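Local coordinates for putative lipoprotein (Campylobacter jejuni subsp. jejuni, PDB 4GIO) that is of unknown function but is predicted to be a bacterial lipoprotein and adopts a novel variant of the immunoglobulin fold, at residues A[54-58]-A[87-91]; A[12-17]-A[99-103]; A[23-29]-A[41-46]. All coordinates share one frame; numbering follows the deposited sequence.

Contact 1 of 3, residues A[54-58]-A[87-91]; sequences YKVDW and LRKLA
Strands 54-58 and 87-90, whose axes pass 10.0 Å apart at 36°, too far for backbone pairing, put Tyr-54, Val-56 and Trp-58 opposite Leu-87 and Lys-89 across the interior between two sheets, with Ala-91 just past the strand end. The gap narrows along the pair, from a CA-CA distance of 10.1 Å at Tyr-54 and Leu-87 to 7.3 Å at Trp-58 and Ala-91. At the wide end Leu-87 CD2 stands over the centre of the Tyr-54 ring, 4.0 Å from its centroid and almost on the normal, while CD1 of the same leucine reaches the phenol end. Lys-89 approaches this ring differently: its NZ lies at the edge, in the ring plane, and donates a 2.8 Å hydrogen bond to Tyr-54 OH. Bends at chi2 (-55°) and chi3 (-88°) curl the lysine chain back to the hydroxyl. Its CB meanwhile touches Trp-58 CH2 obliquely at 4.0 Å. At the narrow end the Trp-58 indole is sandwiched. Ala-91 CB packs over the six-membered ring, 3.8 Å from its centroid, and Val-56 CG1 lies against the opposite face. Phe-40 meets the indole as well. Lys-89 NZ also forms a salt bridge with Glu-72, so the ammonium has two partners at this mostly apolar interface. Its positive charge would probably polarise the Tyr-54 hydroxyl, which accepts its hydrogen bond.

Contact 2 of 3, residues A[12-17]-A[99-103]; sequences NTVILG and FRLEI
Val-14 and Leu-16 form a two-pronged ridge, and Ile-103 on the parallel neighbouring strand pushes its CD1 into the notch between them, 3.9 Å from both Val-14 CG1 and Leu-16 CD2. Leu-16 and Ile-103 run side by side in the same direction, whereas Val-14 crosses Ile-103 at a slant. Further toward the N-terminal end, the Thr-13 methyl CG2 rests on one face of the Phe-99 ring, 3.7 Å from the centroid and displaced toward the rim. With this methyl group anti to the backbone N, Thr-13 OG1 turns instead to a water that it shares with Phe-99 O. On the reverse side of the sheet Ile-15 CD1 nestles against the aliphatic arm of Arg-100, 3.5 Å from its CD. The arm then bends at chi3 (-80°), and NE makes weak bonds to both O and OD1 of Asn-12. Four backbone bonds, from Thr-13, Ile-15 (N and O) and Gly-17 to Leu-101 and Ile-103, zip the strands together. Strand 14-16 forms one border of its four-stranded sheet, with strand 98-105 inside it and hydrogen-bonded on its far side to strand 50-59. The Val-14 and Leu-16 face looks onto Val-25 of strand 25-32 in the opposing sheet.

Contact 3 of 3, residues A[23-29]-A[41-46]; sequences SLVKQFQ and EVILRS
Leu-24 to Gln-29 pair antiparallel with Glu-41 to Arg-45 as the two arms of a beta hairpin. Five backbone hydrogen bonds run between them, among them Lys-26 N to Ile-43 O at 2.8 Å and a nearly straight one from Ile-43 N to Gln-27 O at 3.0 Å. Between the non-hydrogen-bonded pairs Val-25/Leu-44 and Phe-28/Val-42 one arm has two residues, Lys-26 and Gln-27, and the other only Ile-43, whose O takes Lys-26 N and whose N gives to Gln-27 O: a beta bulge, with Lys-26 in a helical conformation (psi -46°).

Apolar contacts gather on the face that carries Val-25, Phe-28, Val-42 and Leu-44. Val-25 divides its branches, CG2 meeting Leu-44 CD2 at 3.8 Å and CG1 meeting Val-42 CG1 at 4.0 Å. Phe-28 touches Val-42 CG2 with its CB alone, and its ring swings off toward Thr-13 and Val-14. On the reverse face Gln-27 lies alongside Ile-43, its CG 3.7 Å from Ile-43 CD1.

Near the Gln-29 end, NE2 gives a weak 3.4 Å bond to Glu-41 OE2, the amide and carboxylate planes turned 45° to each other. Lys-26 NZ donates to Ser-23 O at 2.6 Å. A water joins Arg-45 O to Ser-23 OG. The carbon chains of Lys-26 and Arg-45 are modelled too close, so the detail of their crossing is doubtful. Arg-45 NH2 has a weak bond to Gly-82 O. The Ser-23 carbonyl probably helps to stabilise the lysine charge, and Lys-26 NZ lies 5.8 Å from Arg-45 NE, so the like charges are not in contact.

In the fold
Two facing sheets make up this all-beta variant of the immunoglobulin fold. Contact 2 pairs strands 14-16 and 98-105 within the four-stranded sheet, and contact 3 pairs strands 25-32 and 38-44 within the three-stranded one. Contact 1 bridges the two, since strand 50-59 hydrogen-bonds to strand 98-105 and strand 85-90 to strand 38-44. Their centres lie about 10 Å (contacts 1 and 2), 11 Å (2 and 3) and 13 Å (1 and 3) apart. Along the chain contact 3 closes before contact 1 opens, and contact 2 encloses both, bringing the two ends of the domain together. Leu-101 against Val-42 and Phe-99 against Phe-28 continue the shared core between the sheets.

Contact 1 of 3, residues A[54-58]-A[87-91]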
ATOM      1  N   TYR A  54      -1.919  -3.012   7.427  1.00 16.01           N
ATOM      2  CA  TYR A  54      -1.337  -1.941   6.579  1.00 15.23           C
ATOM      3  C   TYR A  54      -1.984  -0.544   6.770  1.00 15.62           C
ATOM      4  O   TYR A  54      -3.148  -0.435   7.235  1.00 16.23           O
ATOM      5  CB  TYR A  54      -1.364  -2.352   5.129  1.00 15.52           C
ATOM      6  CG  TYR A  54      -2.687  -2.403   4.480  1.00 15.18           C
ATOM      7  CD1 TYR A  54      -3.244  -1.273   3.917  1.00 15.08           C
ATOM      8  CD2 TYR A  54      -3.423  -3.620   4.414  1.00 18.95           C
ATOM      9  CE1 TYR A  54      -4.515  -1.342   3.282  1.00 17.68           C
ATOM     10  CE2 TYR A  54      -4.647  -3.714   3.755  1.00 16.75           C
ATOM     11  CZ  TYR A  54      -5.188  -2.576   3.202  1.00 19.53           C
ATOM     12  OH  TYR A  54      -6.384  -2.605   2.609  1.00 18.88           O
ATOM     13  N   LYS A  55      -1.222   0.499   6.400  1.00 15.04           N
ATOM     14  CA  LYS A  55      -1.724   1.856   6.493  1.00 15.30           C
ATOM     15  C   LYS A  55      -1.290   2.645   5.278  1.00 14.26           C
ATOM     16  O   LYS A  55      -0.131   2.616   4.936  1.00 14.72           O
ATOM     17  CB  LYS A  55      -1.172   2.536   7.743  1.00 15.81           C
ATOM     18  CG  LYS A  55      -1.822   3.954   7.981  1.00 16.11           C
ATOM     19  CD  LYS A  55      -3.256   3.870   8.479  1.00 20.20           C
ATOM     20  CE  LYS A  55      -3.751   5.246   8.989  1.00 24.16           C
ATOM     21  NZ  LYS A  55      -4.216   6.076   7.870  1.00 26.02           N
ATOM     22  N   VAL A  56      -2.193   3.395   4.659  1.00 15.28           N
ATOM     23  CA  VAL A  56      -1.902   4.183   3.456  1.00 15.92           C
ATOM     24  C   VAL A  56      -1.850   5.684   3.769  1.00 15.72           C
ATOM     25  O   VAL A  56      -2.742   6.187   4.457  1.00 16.58           O
ATOM     26  CB  VAL A  56      -2.978   3.976   2.395  1.00 15.93           C
ATOM     27  CG1 VAL A  56      -2.569   4.759   1.093  1.00 16.64           C
ATOM     28  CG2 VAL A  56      -3.123   2.447   2.101  1.00 16.09           C
ATOM     29  N   ASP A  57      -0.789   6.349   3.322  1.00 15.20           N
ATOM     30  CA  ASP A  57      -0.772   7.844   3.232  1.00 18.41           C
ATOM     31  C   ASP A  57      -0.788   8.224   1.742  1.00 16.71           C
ATOM     32  O   ASP A  57      -0.087   7.589   0.949  1.00 17.33           O
ATOM     33  CB  ASP A  57       0.499   8.430   3.846  1.00 19.76           C
ATOM     34  CG  ASP A  57       0.430   8.519   5.363  1.00 24.97           C
ATOM     35  OD1 ASP A  57      -0.649   8.943   5.897  1.00 26.46           O
ATOM     36  OD2 ASP A  57       1.445   8.128   6.007  1.00 27.61           O
ATOM     37  N   TRP A  58      -1.621   9.183   1.355  1.00 16.22           N
ATOM     38  CA  TRP A  58      -1.575   9.712  -0.036  1.00 15.29           C
ATOM     39  C   TRP A  58      -0.714  10.900  -0.051  1.00 14.78           C
ATOM     40  O   TRP A  58      -0.794  11.681   0.846  1.00 17.27           O
ATOM     41  CB  TRP A  58      -2.986  10.125  -0.465  1.00 13.82           C
ATOM     42  CG  TRP A  58      -3.912   8.852  -0.468  1.00 15.63           C
ATOM     43  CD1 TRP A  58      -4.889   8.543   0.429  1.00 16.93           C
ATOM     44  CD2 TRP A  58      -3.903   7.810  -1.431  1.00 13.20           C
ATOM     45  NE1 TRP A  58      -5.485   7.329   0.113  1.00 15.61           N
ATOM     46  CE2 TRP A  58      -4.938   6.875  -1.052  1.00 14.86           C
ATOM     47  CE3 TRP A  58      -3.162   7.576  -2.586  1.00 12.49           C
ATOM     48  CZ2 TRP A  58      -5.195   5.722  -1.770  1.00 15.61           C
ATOM     49  CZ3 TRP A  58      -3.423   6.405  -3.321  1.00 18.35           C
ATOM     50  CH2 TRP A  58      -4.478   5.523  -2.931  1.00 12.88           C
ATOM     51  N   LEU A  87      -2.665  -6.087  -3.608  1.00 21.61           N
ATOM     52  CA  LEU A  87      -3.297  -5.025  -2.791  1.00 23.13           C
ATOM     53  C   LEU A  87      -3.516  -3.803  -3.721  1.00 21.57           C
ATOM     54  O   LEU A  87      -2.552  -3.189  -4.245  1.00 20.37           O
ATOM     55  CB  LEU A  87      -2.426  -4.678  -1.548  1.00 22.18           C
ATOM     56  CG  LEU A  87      -2.965  -3.558  -0.657  1.00 23.57           C
ATOM     57  CD1 LEU A  87      -4.344  -3.887  -0.108  1.00 25.35           C
ATOM     58  CD2 LEU A  87      -1.974  -3.157   0.456  1.00 25.88           C
ATOM     59  N   ARG A  88      -4.771  -3.480  -3.935  1.00 20.21           N
ATOM     60  CA  ARG A  88      -5.128  -2.418  -4.858  1.00 20.93           C
ATOM     61  C   ARG A  88      -5.887  -1.270  -4.175  1.00 20.12           C
ATOM     62  O   ARG A  88      -6.893  -1.514  -3.504  1.00 19.83           O
ATOM     63  CB  ARG A  88      -5.940  -3.048  -6.003  1.00 22.53           C
ATOM     64  CG  ARG A  88      -6.274  -2.056  -7.125  1.00 29.96           C
ATOM     65  CD  ARG A  88      -6.499  -2.767  -8.499  1.00 43.03           C
ATOM     66  NE  ARG A  88      -7.751  -3.526  -8.571  1.00 51.54           N
ATOM     67  CZ  ARG A  88      -7.857  -4.844  -8.392  1.00 55.23           C
ATOM     68  NH1 ARG A  88      -6.779  -5.590  -8.118  1.00 54.17           N
ATOM     69  NH2 ARG A  88      -9.056  -5.405  -8.473  1.00 55.97           N
ATOM     70  N   LYS A  89      -5.397  -0.027  -4.281  1.00 17.77           N
ATOM     71  CA  LYS A  89      -6.066   1.075  -3.576  1.00 16.88           C
ATOM     72  C   LYS A  89      -6.260   2.236  -4.490  1.00 15.65           C
ATOM     73  O   LYS A  89      -5.474   2.451  -5.377  1.00 16.11           O
ATOM     74  CB  LYS A  89      -5.221   1.616  -2.391  1.00 16.70           C
ATOM     75  CG  LYS A  89      -4.933   0.569  -1.315  1.00 17.37           C
ATOM     76  CD  LYS A  89      -6.134  -0.068  -0.768  1.00 24.46           C
ATOM     77  CE  LYS A  89      -6.820   0.549   0.381  1.00 22.92           C
ATOM     78  NZ  LYS A  89      -7.614  -0.537   1.154  1.00 21.20           N
ATOM     79  N   LEU A  90      -7.280   3.030  -4.224  1.00 14.20           N
ATOM     80  CA  LEU A  90      -7.638   4.076  -5.145  1.00 13.90           C
ATOM     81  C   LEU A  90      -7.786   5.371  -4.358  1.00 14.69           C
ATOM     82  O   LEU A  90      -8.513   5.416  -3.369  1.00 13.22           O
ATOM     83  CB  LEU A  90      -8.982   3.670  -5.776  1.00 12.28           C
ATOM     84  CG  LEU A  90      -9.796   4.740  -6.548  1.00 13.07           C
ATOM     85  CD1 LEU A  90      -9.021   5.154  -7.736  1.00 12.32           C
ATOM     86  CD2 LEU A  90     -11.108   4.097  -6.997  1.00 12.95           C
ATOM     87  N   ALA A  91      -7.128   6.417  -4.794  1.00 15.09           N
ATOM     88  CA  ALA A  91      -7.279   7.683  -4.062  1.00 16.24           C
ATOM     89  C   ALA A  91      -8.701   8.249  -4.195  1.00 17.59           C
ATOM     90  O   ALA A  91      -9.376   7.973  -5.187  1.00 15.82           O
ATOM     91  CB  ALA A  91      -6.315   8.652  -4.605  1.00 14.98           C
TER

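Contact 2 of 3, residues A[12-17]-A[99-103]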
ATOM      1  N   ASN A  12      11.293   3.908  -0.142  1.00 41.32           N
ATOM      2  CA  ASN A  12      10.633   4.757   0.835  1.00 39.22           C
ATOM      3  C   ASN A  12       9.088   4.812   0.567  1.00 34.30           C
ATOM      4  O   ASN A  12       8.344   5.529   1.230  1.00 33.45           O
ATOM      5  CB  ASN A  12      11.268   6.138   0.874  1.00 41.04           C
ATOM      6  CG  ASN A  12      10.921   6.890   2.158  1.00 45.97           C
ATOM      7  OD1 ASN A  12       9.749   7.260   2.374  1.00 52.91           O
ATOM      8  ND2 ASN A  12      11.929   7.103   3.037  1.00 49.64           N
ATOM      9  N   THR A  13       8.630   4.039  -0.418  1.00 30.00           N
ATOM     10  CA  THR A  13       7.206   3.945  -0.732  1.00 25.21           C
ATOM     11  C   THR A  13       6.504   2.864   0.086  1.00 23.50           C
ATOM     12  O   THR A  13       5.416   3.089   0.653  1.00 21.72           O
ATOM     13  CB  THR A  13       7.002   3.693  -2.224  1.00 26.40           C
ATOM     14  OG1 THR A  13       7.688   4.711  -2.972  1.00 25.52           O
ATOM     15  CG2 THR A  13       5.540   3.739  -2.580  1.00 21.21           C
ATOM     16  N   VAL A  14       7.123   1.678   0.166  1.00 20.63           N
ATOM     17  CA  VAL A  14       6.560   0.647   1.016  1.00 19.19           C
ATOM     18  C   VAL A  14       7.484   0.453   2.212  1.00 19.96           C
ATOM     19  O   VAL A  14       8.667   0.237   2.040  1.00 21.29           O
ATOM     20  CB  VAL A  14       6.369  -0.642   0.260  1.00 19.80           C
ATOM     21  CG1 VAL A  14       5.499  -1.664   1.141  1.00 17.31           C
ATOM     22  CG2 VAL A  14       5.747  -0.369  -1.042  1.00 18.88           C
ATOM     23  N   ILE A  15       6.965   0.628   3.420  1.00 18.55           N
ATOM     24  CA  ILE A  15       7.782   0.554   4.615  1.00 19.66           C
ATOM     25  C   ILE A  15       7.342  -0.709   5.391  1.00 20.23           C
ATOM     26  O   ILE A  15       6.207  -0.773   5.890  1.00 19.35           O
ATOM     27  CB  ILE A  15       7.512   1.757   5.504  1.00 20.42           C
ATOM     28  CG1 ILE A  15       7.829   3.026   4.689  1.00 21.98           C
ATOM     29  CG2 ILE A  15       8.395   1.682   6.793  1.00 19.70           C
ATOM     30  CD1 ILE A  15       7.130   4.242   5.246  1.00 29.48           C
ATOM     31  N   LEU A  16       8.235  -1.673   5.514  1.00 20.28           N
ATOM     32  CA  LEU A  16       7.937  -2.963   6.213  1.00 20.28           C
ATOM     33  C   LEU A  16       8.486  -2.996   7.607  1.00 19.02           C
ATOM     34  O   LEU A  16       9.623  -2.620   7.824  1.00 18.28           O
ATOM     35  CB  LEU A  16       8.580  -4.114   5.425  1.00 20.47           C
ATOM     36  CG  LEU A  16       8.285  -4.264   3.950  1.00 21.30           C
ATOM     37  CD1 LEU A  16       9.031  -5.511   3.471  1.00 28.28           C
ATOM     38  CD2 LEU A  16       6.773  -4.470   3.770  1.00 23.04           C
ATOM     39  N   GLY A  17       7.718  -3.509   8.575  1.00 18.23           N
ATOM     40  CA  GLY A  17       8.193  -3.631   9.912  1.00 18.60           C
ATOM     41  C   GLY A  17       9.289  -4.733  10.012  1.00 18.56           C
ATOM     42  O   GLY A  17       9.424  -5.587   9.118  1.00 18.13           O
ATOM     43  N   PHE A  99       2.044   7.711  -3.101  1.00 16.68           N
ATOM     44  CA  PHE A  99       1.477   7.102  -1.878  1.00 16.41           C
ATOM     45  C   PHE A  99       2.639   6.556  -1.021  1.00 15.39           C
ATOM     46  O   PHE A  99       3.745   6.418  -1.491  1.00 15.98           O
ATOM     47  CB  PHE A  99       0.529   5.940  -2.251  1.00 13.69           C
ATOM     48  CG  PHE A  99       1.271   4.689  -2.797  1.00 14.94           C
ATOM     49  CD1 PHE A  99       1.675   4.630  -4.125  1.00 15.23           C
ATOM     50  CD2 PHE A  99       1.542   3.582  -1.976  1.00 15.48           C
ATOM     51  CE1 PHE A  99       2.340   3.510  -4.672  1.00 17.39           C
ATOM     52  CE2 PHE A  99       2.209   2.408  -2.511  1.00 16.85           C
ATOM     53  CZ  PHE A  99       2.625   2.386  -3.847  1.00 17.43           C
ATOM     54  N   ARG A 100       2.349   6.287   0.231  1.00 16.19           N
ATOM     55  CA  ARG A 100       3.268   5.577   1.133  1.00 17.44           C
ATOM     56  C   ARG A 100       2.463   4.483   1.824  1.00 16.41           C
ATOM     57  O   ARG A 100       1.350   4.716   2.240  1.00 16.60           O
ATOM     58  CB  ARG A 100       3.827   6.518   2.162  1.00 18.17           C
ATOM     59  CG  ARG A 100       4.978   5.960   2.976  1.00 22.96           C
ATOM     60  CD  ARG A 100       5.641   7.077   3.879  1.00 23.68           C
ATOM     61  NE  ARG A 100       6.547   7.848   3.006  1.00 25.35           N
ATOM     62  CZ  ARG A 100       6.472   9.156   2.760  1.00 23.88           C
ATOM     63  NH1 ARG A 100       5.600   9.928   3.389  1.00 23.72           N
ATOM     64  NH2 ARG A 100       7.325   9.684   1.887  1.00 27.78           N
ATOM     65  N   LEU A 101       3.026   3.278   1.912  1.00 16.09           N
ATOM     66  CA  LEU A 101       2.312   2.147   2.450  1.00 15.71           C
ATOM     67  C   LEU A 101       3.107   1.559   3.608  1.00 15.65           C
ATOM     68  O   LEU A 101       4.226   1.129   3.404  1.00 18.67           O
ATOM     69  CB  LEU A 101       2.044   1.087   1.368  1.00 14.37           C
ATOM     70  CG  LEU A 101       1.435  -0.248   1.835  1.00 15.78           C
ATOM     71  CD1 LEU A 101       0.004  -0.061   2.418  1.00 14.77           C
ATOM     72  CD2 LEU A 101       1.338  -1.255   0.662  1.00 15.68           C
ATOM     73  N   GLU A 102       2.545   1.550   4.805  1.00 14.23           N
ATOM     74  CA  GLU A 102       3.226   0.851   5.895  1.00 14.72           C
ATOM     75  C   GLU A 102       2.622  -0.561   6.078  1.00 14.05           C
ATOM     76  O   GLU A 102       1.426  -0.711   6.003  1.00 12.87           O
ATOM     77  CB  GLU A 102       3.007   1.616   7.212  1.00 13.61           C
ATOM     78  CG  GLU A 102       3.605   2.981   7.200  1.00 18.65           C
ATOM     79  CD  GLU A 102       3.254   3.763   8.485  1.00 19.43           C
ATOM     80  OE1 GLU A 102       2.625   3.183   9.370  1.00 19.42           O
ATOM     81  OE2 GLU A 102       3.650   4.926   8.637  1.00 16.81           O
ATOM     82  N   ILE A 103       3.442  -1.558   6.309  1.00 14.23           N
ATOM     83  CA  ILE A 103       2.981  -2.903   6.582  1.00 13.92           C
ATOM     84  C   ILE A 103       3.719  -3.484   7.783  1.00 14.54           C
ATOM     85  O   ILE A 103       4.901  -3.438   7.861  1.00 12.23           O
ATOM     86  CB  ILE A 103       3.160  -3.874   5.377  1.00 13.04           C
ATOM     87  CG1 ILE A 103       2.674  -3.261   4.104  1.00 13.39           C
ATOM     88  CG2 ILE A 103       2.428  -5.199   5.591  1.00 12.57           C
ATOM     89  CD1 ILE A 103       2.975  -4.034   2.933  1.00 16.52           C
TER
HETATM   90  O   HOH W   1       6.326   7.201  -2.413  1.00 20.39           O

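Contact 3 of 3, residues A[23-29]-A[41-46]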
ATOM      1  N   SER A  23      11.514  -9.690   1.472  1.00 29.16           N
ATOM      2  CA  SER A  23      11.069 -10.047   0.136  1.00 28.75           C
ATOM      3  C   SER A  23       9.545 -10.115   0.041  1.00 25.88           C
ATOM      4  O   SER A  23       9.032 -10.588  -0.954  1.00 26.01           O
ATOM      5  CB  SER A  23      11.693 -11.372  -0.346  1.00 28.81           C
ATOM      6  OG  SER A  23      11.062 -12.503   0.295  1.00 35.77           O
ATOM      7  N   LEU A  24       8.833  -9.677   1.079  1.00 23.16           N
ATOM      8  CA  LEU A  24       7.339  -9.680   1.050  1.00 21.69           C
ATOM      9  C   LEU A  24       6.758  -8.973  -0.150  1.00 21.01           C
ATOM     10  O   LEU A  24       5.863  -9.488  -0.814  1.00 17.96           O
ATOM     11  CB  LEU A  24       6.734  -9.030   2.296  1.00 22.00           C
ATOM     12  CG  LEU A  24       5.192  -9.212   2.404  1.00 19.19           C
ATOM     13  CD1 LEU A  24       4.812 -10.684   2.623  1.00 23.81           C
ATOM     14  CD2 LEU A  24       4.737  -8.377   3.582  1.00 22.94           C
ATOM     15  N   VAL A  25       7.290  -7.788  -0.441  1.00 21.67           N
ATOM     16  CA  VAL A  25       6.785  -7.009  -1.578  1.00 23.00           C
ATOM     17  C   VAL A  25       7.466  -7.448  -2.883  1.00 22.77           C
ATOM     18  O   VAL A  25       8.671  -7.306  -3.009  1.00 24.41           O
ATOM     19  CB  VAL A  25       7.037  -5.490  -1.360  1.00 23.20           C
ATOM     20  CG1 VAL A  25       6.571  -4.705  -2.580  1.00 21.64           C
ATOM     21  CG2 VAL A  25       6.298  -5.016  -0.097  1.00 25.70           C
ATOM     22  N   LYS A  26       6.695  -7.962  -3.814  1.00 22.56           N
ATOM     23  CA  LYS A  26       7.183  -8.435  -5.127  1.00 24.56           C
ATOM     24  C   LYS A  26       7.414  -7.285  -6.099  1.00 26.19           C
ATOM     25  O   LYS A  26       8.461  -7.195  -6.761  1.00 25.36           O
ATOM     26  CB  LYS A  26       6.161  -9.414  -5.702  1.00 25.43           C
ATOM     27  CG  LYS A  26       6.257 -10.861  -5.128  1.00 27.39           C
ATOM     28  CD  LYS A  26       7.016 -10.960  -3.763  1.00 26.64           C
ATOM     29  CE  LYS A  26       8.420 -11.516  -3.988  1.00 31.61           C
ATOM     30  NZ  LYS A  26       8.851 -12.355  -2.870  1.00 33.07           N
ATOM     31  N   GLN A  27       6.443  -6.376  -6.164  1.00 25.91           N
ATOM     32  CA  GLN A  27       6.594  -5.180  -6.961  1.00 25.55           C
ATOM     33  C   GLN A  27       5.419  -4.263  -6.615  1.00 25.27           C
ATOM     34  O   GLN A  27       4.439  -4.673  -5.977  1.00 23.01           O
ATOM     35  CB  GLN A  27       6.552  -5.489  -8.462  1.00 26.90           C
ATOM     36  CG  GLN A  27       5.283  -6.219  -8.869  1.00 32.82           C
ATOM     37  CD  GLN A  27       5.063  -6.282 -10.370  1.00 41.84           C
ATOM     38  OE1 GLN A  27       5.376  -7.287 -11.008  1.00 43.65           O
ATOM     39  NE2 GLN A  27       4.469  -5.216 -10.938  1.00 43.86           N
ATOM     40  N   PHE A  28       5.531  -3.019  -7.056  1.00 25.66           N
ATOM     41  CA  PHE A  28       4.368  -2.137  -7.022  1.00 25.40           C
ATOM     42  C   PHE A  28       4.322  -1.214  -8.226  1.00 25.26           C
ATOM     43  O   PHE A  28       5.300  -1.000  -8.914  1.00 25.09           O
ATOM     44  CB  PHE A  28       4.308  -1.385  -5.707  1.00 24.27           C
ATOM     45  CG  PHE A  28       5.408  -0.429  -5.505  1.00 28.37           C
ATOM     46  CD1 PHE A  28       5.311   0.863  -5.985  1.00 29.00           C
ATOM     47  CD2 PHE A  28       6.553  -0.819  -4.828  1.00 33.14           C
ATOM     48  CE1 PHE A  28       6.326   1.751  -5.779  1.00 31.70           C
ATOM     49  CE2 PHE A  28       7.565   0.077  -4.603  1.00 36.52           C
ATOM     50  CZ  PHE A  28       7.447   1.374  -5.102  1.00 32.65           C
ATOM     51  N   GLN A  29       3.158  -0.682  -8.492  1.00 25.38           N
ATOM     52  CA  GLN A  29       3.062   0.297  -9.571  1.00 24.23           C
ATOM     53  C   GLN A  29       1.873   1.210  -9.286  1.00 22.14           C
ATOM     54  O   GLN A  29       1.040   0.918  -8.430  1.00 21.99           O
ATOM     55  CB  GLN A  29       2.888  -0.430 -10.894  1.00 23.95           C
ATOM     56  CG  GLN A  29       1.637  -1.268 -10.911  1.00 28.55           C
ATOM     57  CD  GLN A  29       1.629  -2.226 -12.042  1.00 37.90           C
ATOM     58  OE1 GLN A  29       2.608  -2.333 -12.774  1.00 44.35           O
ATOM     59  NE2 GLN A  29       0.535  -2.955 -12.198  1.00 41.55           N
ATOM     60  N   GLU A  41      -1.090  -0.608  -7.029  1.00 20.44           N
ATOM     61  CA  GLU A  41      -1.213  -2.075  -6.816  1.00 22.58           C
ATOM     62  C   GLU A  41       0.078  -2.558  -6.241  1.00 21.66           C
ATOM     63  O   GLU A  41       1.142  -2.213  -6.769  1.00 22.03           O
ATOM     64  CB  GLU A  41      -1.416  -2.841  -8.121  1.00 24.62           C
ATOM     65  CG  GLU A  41      -2.842  -2.803  -8.612  1.00 30.77           C
ATOM     66  CD  GLU A  41      -3.054  -3.484 -10.016  1.00 41.14           C
ATOM     67  OE1 GLU A  41      -4.177  -3.302 -10.599  1.00 42.09           O
ATOM     68  OE2 GLU A  41      -2.122  -4.194 -10.511  1.00 39.59           O
ATOM     69  N   VAL A  42       0.009  -3.277  -5.133  1.00 20.06           N
ATOM     70  CA  VAL A  42       1.227  -3.799  -4.518  1.00 19.87           C
ATOM     71  C   VAL A  42       1.011  -5.318  -4.533  1.00 20.13           C
ATOM     72  O   VAL A  42      -0.045  -5.791  -4.133  1.00 20.05           O
ATOM     73  CB  VAL A  42       1.428  -3.257  -3.113  1.00 20.42           C
ATOM     74  CG1 VAL A  42       2.688  -3.891  -2.391  1.00 18.46           C
ATOM     75  CG2 VAL A  42       1.553  -1.685  -3.126  1.00 20.17           C
ATOM     76  N   ILE A  43       1.999  -6.074  -5.002  1.00 19.11           N
ATOM     77  CA  ILE A  43       1.862  -7.522  -5.021  1.00 19.83           C
ATOM     78  C   ILE A  43       2.714  -8.048  -3.849  1.00 18.78           C
ATOM     79  O   ILE A  43       3.883  -7.672  -3.698  1.00 17.74           O
ATOM     80  CB  ILE A  43       2.330  -8.131  -6.350  1.00 21.58           C
ATOM     81  CG1 ILE A  43       1.457  -7.592  -7.478  1.00 24.84           C
ATOM     82  CG2 ILE A  43       2.237  -9.723  -6.276  1.00 23.85           C
ATOM     83  CD1 ILE A  43       1.946  -7.927  -8.856  1.00 30.82           C
ATOM     84  N   LEU A  44       2.091  -8.900  -3.033  1.00 17.65           N
ATOM     85  CA  LEU A  44       2.715  -9.467  -1.839  1.00 18.69           C
ATOM     86  C   LEU A  44       2.786 -10.990  -2.004  1.00 18.37           C
ATOM     87  O   LEU A  44       1.915 -11.574  -2.657  1.00 18.19           O
ATOM     88  CB  LEU A  44       1.897  -9.125  -0.590  1.00 18.09           C
ATOM     89  CG  LEU A  44       1.664  -7.600  -0.382  1.00 21.17           C
ATOM     90  CD1 LEU A  44       0.698  -7.347   0.711  1.00 22.41           C
ATOM     91  CD2 LEU A  44       2.970  -6.814  -0.076  1.00 20.06           C
ATOM     92  N   ARG A  45       3.839 -11.608  -1.477  1.00 19.37           N
ATOM     93  CA  ARG A  45       3.847 -13.087  -1.300  1.00 21.77           C
ATOM     94  C   ARG A  45       4.793 -13.602  -0.231  1.00 20.52           C
ATOM     95  O   ARG A  45       5.886 -13.052   0.000  1.00 19.72           O
ATOM     96  CB  ARG A  45       4.008 -13.946  -2.567  1.00 22.63           C
ATOM     97  CG  ARG A  45       4.726 -13.364  -3.697  1.00 30.18           C
ATOM     98  CD  ARG A  45       5.286 -14.522  -4.644  1.00 36.47           C
ATOM     99  NE  ARG A  45       4.479 -14.892  -5.801  1.00 42.59           N
ATOM    100  CZ  ARG A  45       3.721 -15.988  -5.845  1.00 42.77           C
ATOM    101  NH1 ARG A  45       3.037 -16.272  -6.921  1.00 39.84           N
ATOM    102  NH2 ARG A  45       3.655 -16.783  -4.792  1.00 43.47           N
ATOM    103  N   SER A  46       4.356 -14.687   0.379  1.00 20.51           N
ATOM    104  CA  SER A  46       5.013 -15.204   1.547  1.00 22.15           C
ATOM    105  C   SER A  46       4.958 -16.710   1.495  1.00 21.86           C
ATOM    106  O   SER A  46       3.951 -17.278   1.087  1.00 20.33           O
ATOM    107  CB  SER A  46       4.234 -14.733   2.771  1.00 21.10           C
ATOM    108  OG  SER A  46       4.868 -15.261   3.927  1.00 25.50           O
TER
HETATM  109  O   HOH W   2       8.097 -13.337   1.381  1.00 25.82           O